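Local coordinates for protein fervidolysin (Fervidobacterium pennivorans, PDB 1R6V) that degrades keratin into peptides as a subtilisin-like serine protease, allowing its bacterium to grow on native feathers, at residues 556-561 with 625-630; 527-532 with 662-667; 570-575 with 588-593. The protein carries 1 engineered substitution. All blocks are in the same frame, centred on the assembly; numbering follows the deposited sequence.

Contact 1: residues 556-561 with 625-630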
loop_
_atom_site.group_PDB
_atom_site.type_symbol
_atom_site.label_atom_id
_atom_site.label_comp_id
_atom_site.label_asym_id
_atom_site.label_seq_id
_atom_site.Cartn_x
_atom_site.Cartn_y
_atom_site.Cartn_z
ATOM N N SER A 556 10.976 16.958 21.130
ATOM C CA SER A 556 11.211 18.204 20.410
ATOM C C SER A 556 11.438 19.358 21.380
ATOM O O SER A 556 11.234 19.225 22.588
ATOM C CB SER A 556 10.002 18.536 19.529
ATOM O OG SER A 556 8.817 18.553 20.310
ATOM N N THR A 557 11.863 20.486 20.830
ATOM C CA THR A 557 12.074 21.690 21.618
ATOM C C THR A 557 11.309 22.804 20.926
ATOM O O THR A 557 11.244 22.859 19.697
ATOM C CB THR A 557 13.567 22.078 21.715
ATOM O OG1 THR A 557 14.126 22.207 20.406
ATOM C CG2 THR A 557 14.329 21.020 22.497
ATOM N N LEU A 558 10.717 23.683 21.723
ATOM C CA LEU A 558 9.957 24.797 21.173
ATOM C C LEU A 558 10.021 25.976 22.115
ATOM O O LEU A 558 9.666 25.860 23.281
ATOM C CB LEU A 558 8.489 24.411 20.980
ATOM C CG LEU A 558 7.549 25.523 20.498
ATOM C CD1 LEU A 558 7.983 25.990 19.117
ATOM C CD2 LEU A 558 6.117 25.009 20.450
ATOM N N GLN A 559 10.485 27.107 21.602
ATOM C CA GLN A 559 10.554 28.324 22.399
ATOM C C GLN A 559 9.900 29.440 21.601
ATOM O O GLN A 559 9.939 29.431 20.375
ATOM C CB GLN A 559 12.010 28.698 22.707
ATOM C CG GLN A 559 12.749 27.691 23.598
ATOM C CD GLN A 559 14.181 28.111 23.891
ATOM O OE1 GLN A 559 14.941 28.443 22.975
ATOM N NE2 GLN A 559 14.562 28.091 25.169
ATOM N N VAL A 560 9.277 30.388 22.293
ATOM C CA VAL A 560 8.668 31.521 21.613
ATOM C C VAL A 560 9.010 32.807 22.365
ATOM O O VAL A 560 8.957 32.849 23.589
ATOM C CB VAL A 560 7.126 31.392 21.496
ATOM C CG1 VAL A 560 6.488 31.305 22.861
ATOM C CG2 VAL A 560 6.582 32.587 20.737
ATOM N N LYS A 561 9.380 33.841 21.616
ATOM C CA LYS A 561 9.727 35.142 22.195
ATOM C C LYS A 561 9.093 36.245 21.343
ATOM O O LYS A 561 9.216 36.226 20.126
ATOM C CB LYS A 561 11.253 35.310 22.210
ATOM C CG LYS A 561 11.756 36.686 22.641
ATOM C CD LYS A 561 13.286 36.726 22.648
ATOM C CE LYS A 561 13.824 38.123 22.959
ATOM N NZ LYS A 561 15.317 38.124 23.045
ATOM N N VAL A 625 9.837 32.106 16.771
ATOM C CA VAL A 625 9.603 30.771 17.302
ATOM C C VAL A 625 10.889 30.018 16.998
ATOM O O VAL A 625 11.418 30.115 15.888
ATOM C CB VAL A 625 8.413 30.059 16.584
ATOM C CG1 VAL A 625 8.530 28.538 16.734
ATOM C CG2 VAL A 625 7.092 30.515 17.180
ATOM N N THR A 626 11.420 29.313 17.989
ATOM C CA THR A 626 12.614 28.509 17.775
ATOM C C THR A 626 12.095 27.085 17.927
ATOM O O THR A 626 11.756 26.645 19.019
ATOM C CB THR A 626 13.715 28.795 18.816
ATOM O OG1 THR A 626 14.069 30.185 18.768
ATOM C CG2 THR A 626 14.962 27.969 18.489
ATOM N N LEU A 627 12.021 26.386 16.804
ATOM C CA LEU A 627 11.492 25.029 16.769
ATOM C C LEU A 627 12.586 24.029 16.429
ATOM O O LEU A 627 13.102 24.031 15.319
ATOM C CB LEU A 627 10.396 24.975 15.711
ATOM C CG LEU A 627 9.710 23.638 15.446
ATOM C CD1 LEU A 627 9.043 23.101 16.729
ATOM C CD2 LEU A 627 8.682 23.878 14.352
ATOM N N ASN A 628 12.923 23.173 17.381
ATOM C CA ASN A 628 13.981 22.196 17.161
ATOM C C ASN A 628 15.260 22.878 16.668
ATOM O O ASN A 628 15.978 22.359 15.807
ATOM C CB ASN A 628 13.501 21.117 16.182
ATOM C CG ASN A 628 12.335 20.326 16.748
ATOM O OD1 ASN A 628 12.366 19.923 17.906
ATOM N ND2 ASN A 628 11.300 20.109 15.942
ATOM N N GLY A 629 15.517 24.063 17.221
ATOM C CA GLY A 629 16.707 24.823 16.874
ATOM C C GLY A 629 16.601 25.804 15.724
ATOM O O GLY A 629 17.493 26.626 15.514
ATOM N N GLU A 630 15.510 25.742 14.977
ATOM C CA GLU A 630 15.348 26.623 13.842
ATOM C C GLU A 630 14.526 27.856 14.190
ATOM O O GLU A 630 13.449 27.740 14.771
ATOM C CB GLU A 630 14.680 25.862 12.706
ATOM C CG GLU A 630 14.606 26.632 11.421
ATOM C CD GLU A 630 14.020 25.808 10.301
ATOM O OE1 GLU A 630 14.537 24.693 10.055
ATOM O OE2 GLU A 630 13.047 26.277 9.671
HETATM O O HOH W 1 14.031 24.963 19.857
HETATM O O HOH W 2 14.927 19.326 19.192
#
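L558 meets V625 and L627 where two antiparallel strands, 558-561 and 625-627, pair in the second beta-sandwich domain. The packed side is the face carrying L558, V560, V625 and L627. There L558 CD1 reaches V625 CG1 at 3.5 Å and L627 CD1 at 3.9 Å; with CG anti to the backbone N (chi1 176°), L558 swings its end toward the partner strand. I668 and F607 of the facing sheet close over this apolar group. Between the strands, Q559 and T626 form the hydrogen-bonded pair, with T626 N to Q559 O at 2.8 Å and Q559 N to T626 O at 2.9 Å. The other face, with Q559 and T626, is looser and partly open to solvent: their CB atoms stay 4.2 Å apart, and T626 OG1 turns to D631. At this side water 1 bridges T557 OG1 and the amide of G629, in the type I' turn from L627 to E630 that leads into strand 630-638. N628, the other central turn residue, closes the end of the pairing. Its amide binds T557 O, its ND2 goes to A531 O, and its OD1 accepts T557 N at 3.0 Å in a bond of 162°.

Contact 2: residues 527-532 with 662-667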
loop_
_atom_site.group_PDB
_atom_site.type_symbol
_atom_site.label_atom_id
_atom_site.label_comp_id
_atom_site.label_asym_id
_atom_site.label_seq_id
_atom_site.Cartn_x
_atom_site.Cartn_y
_atom_site.Cartn_z
ATOM N N ALA A 527 2.113 17.325 9.942
ATOM C CA ALA A 527 3.040 18.401 10.260
ATOM C C ALA A 527 3.050 19.366 9.088
ATOM O O ALA A 527 2.969 18.950 7.932
ATOM C CB ALA A 527 4.447 17.836 10.481
ATOM N N LEU A 528 3.160 20.652 9.386
ATOM C CA LEU A 528 3.155 21.670 8.348
ATOM C C LEU A 528 4.540 22.160 7.957
ATOM O O LEU A 528 4.684 22.855 6.949
ATOM C CB LEU A 528 2.318 22.868 8.819
ATOM C CG LEU A 528 0.869 22.535 9.201
ATOM C CD1 LEU A 528 0.157 23.773 9.764
ATOM C CD2 LEU A 528 0.133 22.020 7.973
ATOM N N ARG A 529 5.552 21.790 8.742
ATOM C CA ARG A 529 6.915 22.256 8.496
ATOM C C ARG A 529 7.998 21.192 8.610
ATOM O O ARG A 529 7.937 20.333 9.483
ATOM C CB ARG A 529 7.254 23.371 9.483
ATOM C CG ARG A 529 6.203 24.450 9.564
ATOM C CD ARG A 529 6.544 25.469 10.636
ATOM N NE ARG A 529 5.413 26.358 10.870
ATOM C CZ ARG A 529 4.299 25.998 11.503
ATOM N NH1 ARG A 529 4.167 24.766 11.978
ATOM N NH2 ARG A 529 3.296 26.862 11.633
ATOM N N MET A 530 8.998 21.282 7.739
ATOM C CA MET A 530 10.108 20.332 7.761
ATOM C C MET A 530 10.797 20.396 9.126
ATOM O O MET A 530 11.294 19.390 9.635
ATOM C CB MET A 530 11.110 20.659 6.644
ATOM C CG MET A 530 12.221 19.628 6.485
ATOM S SD MET A 530 13.341 20.014 5.116
ATOM C CE MET A 530 12.569 19.110 3.807
ATOM N N ALA A 531 10.796 21.579 9.736
ATOM C CA ALA A 531 11.428 21.757 11.036
ATOM C C ALA A 531 10.796 20.913 12.142
ATOM O O ALA A 531 11.409 20.704 13.187
ATOM C CB ALA A 531 11.403 23.246 11.439
ATOM N N GLU A 532 9.578 20.428 11.914
ATOM C CA GLU A 532 8.884 19.615 12.905
ATOM C C GLU A 532 9.231 18.125 12.795
ATOM O O GLU A 532 8.989 17.355 13.726
ATOM C CB GLU A 532 7.374 19.812 12.769
ATOM C CG GLU A 532 6.964 21.254 13.019
ATOM C CD GLU A 532 5.551 21.563 12.586
ATOM O OE1 GLU A 532 5.159 21.105 11.490
ATOM O OE2 GLU A 532 4.853 22.274 13.343
ATOM N N ILE A 662 -9.630 26.252 12.131
ATOM C CA ILE A 662 -8.491 25.367 12.233
ATOM C C ILE A 662 -7.295 26.258 11.908
ATOM O O ILE A 662 -6.959 26.469 10.750
ATOM C CB ILE A 662 -8.570 24.137 11.263
ATOM C CG1 ILE A 662 -7.240 23.397 11.282
ATOM C CG2 ILE A 662 -8.902 24.558 9.854
ATOM C CD1 ILE A 662 -6.792 23.052 12.634
ATOM N N TYR A 663 -6.687 26.817 12.949
ATOM C CA TYR A 663 -5.546 27.696 12.758
ATOM C C TYR A 663 -4.273 26.903 12.558
ATOM O O TYR A 663 -4.160 25.771 13.027
ATOM C CB TYR A 663 -5.360 28.627 13.960
ATOM C CG TYR A 663 -6.340 29.780 13.980
ATOM C CD1 TYR A 663 -7.565 29.666 14.631
ATOM C CD2 TYR A 663 -6.056 30.967 13.300
ATOM C CE1 TYR A 663 -8.489 30.705 14.603
ATOM C CE2 TYR A 663 -6.974 32.013 13.265
ATOM C CZ TYR A 663 -8.187 31.870 13.920
ATOM O OH TYR A 663 -9.108 32.888 13.882
ATOM N N VAL A 664 -3.331 27.514 11.844
ATOM C CA VAL A 664 -2.023 26.916 11.602
ATOM C C VAL A 664 -1.534 26.422 12.959
ATOM O O VAL A 664 -1.703 27.093 13.991
ATOM C CB VAL A 664 -1.052 27.980 11.013
ATOM C CG1 VAL A 664 0.386 27.548 11.184
ATOM C CG2 VAL A 664 -1.352 28.173 9.519
ATOM N N TRP A 665 -0.947 25.232 12.967
ATOM C CA TRP A 665 -0.471 24.663 14.214
ATOM C C TRP A 665 0.998 24.295 14.188
ATOM O O TRP A 665 1.617 24.258 13.126
ATOM C CB TRP A 665 -1.304 23.432 14.581
ATOM C CG TRP A 665 -1.175 22.298 13.601
ATOM C CD1 TRP A 665 -0.257 21.276 13.633
ATOM C CD2 TRP A 665 -1.984 22.073 12.442
ATOM N NE1 TRP A 665 -0.451 20.434 12.564
ATOM C CE2 TRP A 665 -1.504 20.896 11.817
ATOM C CE3 TRP A 665 -3.073 22.751 11.871
ATOM C CZ2 TRP A 665 -2.076 20.376 10.644
ATOM C CZ3 TRP A 665 -3.645 22.234 10.701
ATOM C CH2 TRP A 665 -3.143 21.056 10.102
ATOM N N TRP A 666 1.529 24.048 15.382
ATOM C CA TRP A 666 2.929 23.663 15.586
ATOM C C TRP A 666 2.870 22.249 16.153
ATOM O O TRP A 666 2.181 21.995 17.146
ATOM C CB TRP A 666 3.591 24.617 16.585
ATOM C CG TRP A 666 3.432 26.046 16.171
ATOM C CD1 TRP A 666 2.359 26.851 16.409
ATOM C CD2 TRP A 666 4.332 26.804 15.350
ATOM N NE1 TRP A 666 2.527 28.061 15.782
ATOM C CE2 TRP A 666 3.729 28.061 15.124
ATOM C CE3 TRP A 666 5.585 26.538 14.780
ATOM C CZ2 TRP A 666 4.336 29.055 14.353
ATOM C CZ3 TRP A 666 6.190 27.525 14.012
ATOM C CH2 TRP A 666 5.561 28.771 13.805
ATOM N N THR A 667 3.593 21.342 15.511
ATOM C CA THR A 667 3.600 19.936 15.895
ATOM C C THR A 667 4.828 19.601 16.737
ATOM O O THR A 667 5.956 19.719 16.266
ATOM C CB THR A 667 3.546 19.066 14.616
ATOM O OG1 THR A 667 2.375 19.413 13.863
ATOM C CG2 THR A 667 3.468 17.583 14.959
HETATM O O HOH W 3 8.662 18.723 16.234
#
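The guanidinium of R529 lies flat on the indole of W666, planes 6° apart and centres 3.6 Å apart, a stacked cation-pi contact that joins the Ig-like domain to the second beta-sandwich domain. CZ sits over the six-membered ring, and W666 CZ3 covers the centre of the guanidinium face. At the guanidinium edge, in its plane, are the carboxylate of E532 and the carbonyl of W665. NH1 uses both, with a nearly straight bond of 2.8 Å to W665 O and a salt bridge of 2.9 Å to E532 OE2. D649 takes NE in a second salt bridge, so two carboxylates and a carbonyl fix the rotation of the group above the ring. F607 stacks with the same indole.

The ring of W665 receives L528 on one face: CD1 stands 3.8 Å from the centroid of the six-membered ring, 10° off its normal, a CH-pi contact. W665 NE1 is held by I526 O.

E532, in the short 3-10 segment 530-532, turns its carboxylate back to its own loop. OE1 accepts the amide of R529 and, weakly, that of L528, while the backbone N of E532 binds R529 O. The carboxylate thus shapes the loop, positions the arginine and grips the neighbouring strand; the nearby positive charge would be expected to stabilise its ionised form. A water bridges E532 O and T667 O. Beside this bridge, T667 N donates to E532 OE2 at 2.7 Å, meeting it from above the carboxylate plane, 55° out of it.

Contact 3: residues 570-575 with 588-593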
loop_
_atom_site.group_PDB
_atom_site.type_symbol
_atom_site.label_atom_id
_atom_site.label_comp_id
_atom_site.label_asym_id
_atom_site.label_seq_id
_atom_site.Cartn_x
_atom_site.Cartn_y
_atom_site.Cartn_z
ATOM N N LYS A 570 -4.346 46.334 27.911
ATOM C CA LYS A 570 -4.733 46.037 29.281
ATOM C C LYS A 570 -4.514 44.555 29.566
ATOM O O LYS A 570 -5.151 43.697 28.951
ATOM C CB LYS A 570 -6.210 46.388 29.495
ATOM C CG LYS A 570 -6.522 46.997 30.851
ATOM C CD LYS A 570 -6.130 46.083 31.995
ATOM C CE LYS A 570 -6.199 46.827 33.324
ATOM N NZ LYS A 570 -5.802 45.961 34.470
ATOM N N ASP A 571 -3.612 44.275 30.501
ATOM C CA ASP A 571 -3.273 42.918 30.914
ATOM C C ASP A 571 -3.100 41.955 29.747
ATOM O O ASP A 571 -3.854 40.994 29.606
ATOM C CB ASP A 571 -4.338 42.365 31.867
ATOM C CG ASP A 571 -4.526 43.230 33.096
ATOM O OD1 ASP A 571 -3.511 43.704 33.649
ATOM O OD2 ASP A 571 -5.689 43.423 33.512
ATOM N N PRO A 572 -2.105 42.204 28.888
ATOM C CA PRO A 572 -1.891 41.306 27.751
ATOM C C PRO A 572 -1.349 39.951 28.214
ATOM O O PRO A 572 -0.487 39.873 29.094
ATOM C CB PRO A 572 -0.883 42.075 26.896
ATOM C CG PRO A 572 -0.064 42.799 27.932
ATOM C CD PRO A 572 -1.133 43.316 28.878
ATOM N N GLN A 573 -1.864 38.876 27.633
ATOM C CA GLN A 573 -1.384 37.560 28.000
ATOM C C GLN A 573 -1.100 36.715 26.773
ATOM O O GLN A 573 -1.787 36.821 25.757
ATOM C CB GLN A 573 -2.399 36.821 28.877
ATOM C CG GLN A 573 -2.727 37.500 30.187
ATOM C CD GLN A 573 -3.526 36.604 31.102
ATOM O OE1 GLN A 573 -2.996 35.631 31.648
ATOM N NE2 GLN A 573 -4.813 36.913 31.268
ATOM N N PHE A 574 -0.058 35.899 26.886
ATOM C CA PHE A 574 0.349 34.964 25.847
ATOM C C PHE A 574 -0.449 33.711 26.160
ATOM O O PHE A 574 -0.489 33.261 27.305
ATOM C CB PHE A 574 1.846 34.668 25.953
ATOM C CG PHE A 574 2.294 33.468 25.156
ATOM C CD1 PHE A 574 1.895 33.295 23.830
ATOM C CD2 PHE A 574 3.155 32.536 25.721
ATOM C CE1 PHE A 574 2.351 32.214 23.075
ATOM C CE2 PHE A 574 3.618 31.447 24.973
ATOM C CZ PHE A 574 3.213 31.290 23.648
ATOM N N VAL A 575 -1.089 33.159 25.141
ATOM C CA VAL A 575 -1.919 31.982 25.318
ATOM C C VAL A 575 -1.575 30.873 24.352
ATOM O O VAL A 575 -1.357 31.121 23.170
ATOM C CB VAL A 575 -3.394 32.330 25.099
ATOM C CG1 VAL A 575 -4.279 31.150 25.499
ATOM C CG2 VAL A 575 -3.752 33.573 25.903
ATOM N N VAL A 588 -0.371 33.033 30.213
ATOM C CA VAL A 588 0.682 33.640 31.027
ATOM C C VAL A 588 0.841 35.115 30.670
ATOM O O VAL A 588 0.604 35.517 29.533
ATOM C CB VAL A 588 2.028 32.906 30.819
ATOM C CG1 VAL A 588 2.479 33.034 29.373
ATOM C CG2 VAL A 588 3.081 33.455 31.764
ATOM N N ALA A 589 1.232 35.931 31.644
ATOM C CA ALA A 589 1.402 37.351 31.385
ATOM C C ALA A 589 2.375 37.558 30.242
ATOM O O ALA A 589 3.408 36.895 30.160
ATOM C CB ALA A 589 1.917 38.063 32.638
ATOM N N TYR A 590 2.038 38.487 29.361
ATOM C CA TYR A 590 2.884 38.812 28.231
ATOM C C TYR A 590 4.065 39.625 28.732
ATOM O O TYR A 590 3.901 40.536 29.550
ATOM C CB TYR A 590 2.109 39.647 27.217
ATOM C CG TYR A 590 2.924 40.089 26.025
ATOM C CD1 TYR A 590 2.946 39.332 24.852
ATOM C CD2 TYR A 590 3.661 41.275 26.058
ATOM C CE1 TYR A 590 3.675 39.741 23.739
ATOM C CE2 TYR A 590 4.394 41.694 24.950
ATOM C CZ TYR A 590 4.396 40.926 23.795
ATOM O OH TYR A 590 5.106 41.332 22.691
ATOM N N ALA A 591 5.252 39.290 28.244
ATOM C CA ALA A 591 6.463 40.012 28.613
ATOM C C ALA A 591 7.326 40.149 27.360
ATOM O O ALA A 591 7.751 39.156 26.779
ATOM C CB ALA A 591 7.213 39.268 29.705
ATOM N N ARG A 592 7.559 41.389 26.940
ATOM C CA ARG A 592 8.359 41.675 25.760
ATOM C C ARG A 592 9.765 41.111 25.906
ATOM O O ARG A 592 10.396 41.260 26.954
ATOM C CB ARG A 592 8.431 43.191 25.539
ATOM C CG ARG A 592 9.126 43.605 24.256
ATOM C CD ARG A 592 9.035 45.117 23.996
ATOM N NE ARG A 592 10.188 45.868 24.490
ATOM C CZ ARG A 592 10.460 46.086 25.771
ATOM N NH1 ARG A 592 9.657 45.609 26.714
ATOM N NH2 ARG A 592 11.537 46.784 26.113
ATOM N N ASN A 593 10.237 40.448 24.852
ATOM C CA ASN A 593 11.576 39.862 24.814
ATOM C C ASN A 593 11.799 38.701 25.774
ATOM O O ASN A 593 12.927 38.240 25.956
ATOM C CB ASN A 593 12.622 40.956 25.051
ATOM C CG ASN A 593 12.712 41.923 23.893
ATOM O OD1 ASN A 593 13.149 43.065 24.049
ATOM N ND2 ASN A 593 12.308 41.470 22.716
#
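F574 and V588 exchange two backbone hydrogen bonds, the hydrogen-bonded pair of an antiparallel beta hairpin formed by strands 573-577 and 584-589. F574 N donates to V588 O at 2.8 Å, and V588 N to F574 O at 2.9 Å. A third bond, Y590 N to P572 O at 2.9 Å, continues the pairing just beyond the strand ends. Between these bonds Q573 and A589 form a non-hydrogen-bonded pair whose side chains diverge. Q573 CB lies 3.3 Å from V588 O, and the Q573 backbone pairs with Q610 on the next strand.

Outward from the backbone the packing divides in two. On one side V588 CG1 approaches the ring edge of F574, 3.7 Å from CD2. The phenyl group, with CG anti to the backbone N (chi1 166°), carries its end away from V588 into an aromatic group with F562, met edge-to-face, and Y596. Beside the third hydrogen bond, P572 CB touches Y590 CB at 3.9 Å, the two side chains crossing at about a right angle. The Y590 ring runs on past the proline, and its hydroxyl is bonded to T564 O.

Main-chain polar groups thus set the register of the hairpin, while the side chains that touch across it meet at a few apolar points, V588 on F574 and P572 on Y590. F574 carries its ring to F562 and Y596 of the facing sheet, whereas Y590 reaches I609 of its own sheet and the loop residues T564 and L566.

How the contacts relate
All three contacts involve the second beta-sandwich domain, and contact 2 joins it to the Ig-like domain. Along the chain, 527-532 and 662-667 bracket contact 1, which in turn brackets the local hairpin of contact 3. Contacts 1 and 2 have centres about 12 Å apart and touch, V625 packing on W666 and L627 on E532. The centre of contact 3 lies about 18 Å from that of contact 1, and the two meet where V560 touches the F574 ring. Contacts 2 and 3, centres about 23 Å apart, do not touch yet reach one sheet, while contact 1 belongs to the facing sheet. The series runs from interdomain junction to sandwich surface, far from the catalytic and calcium sites.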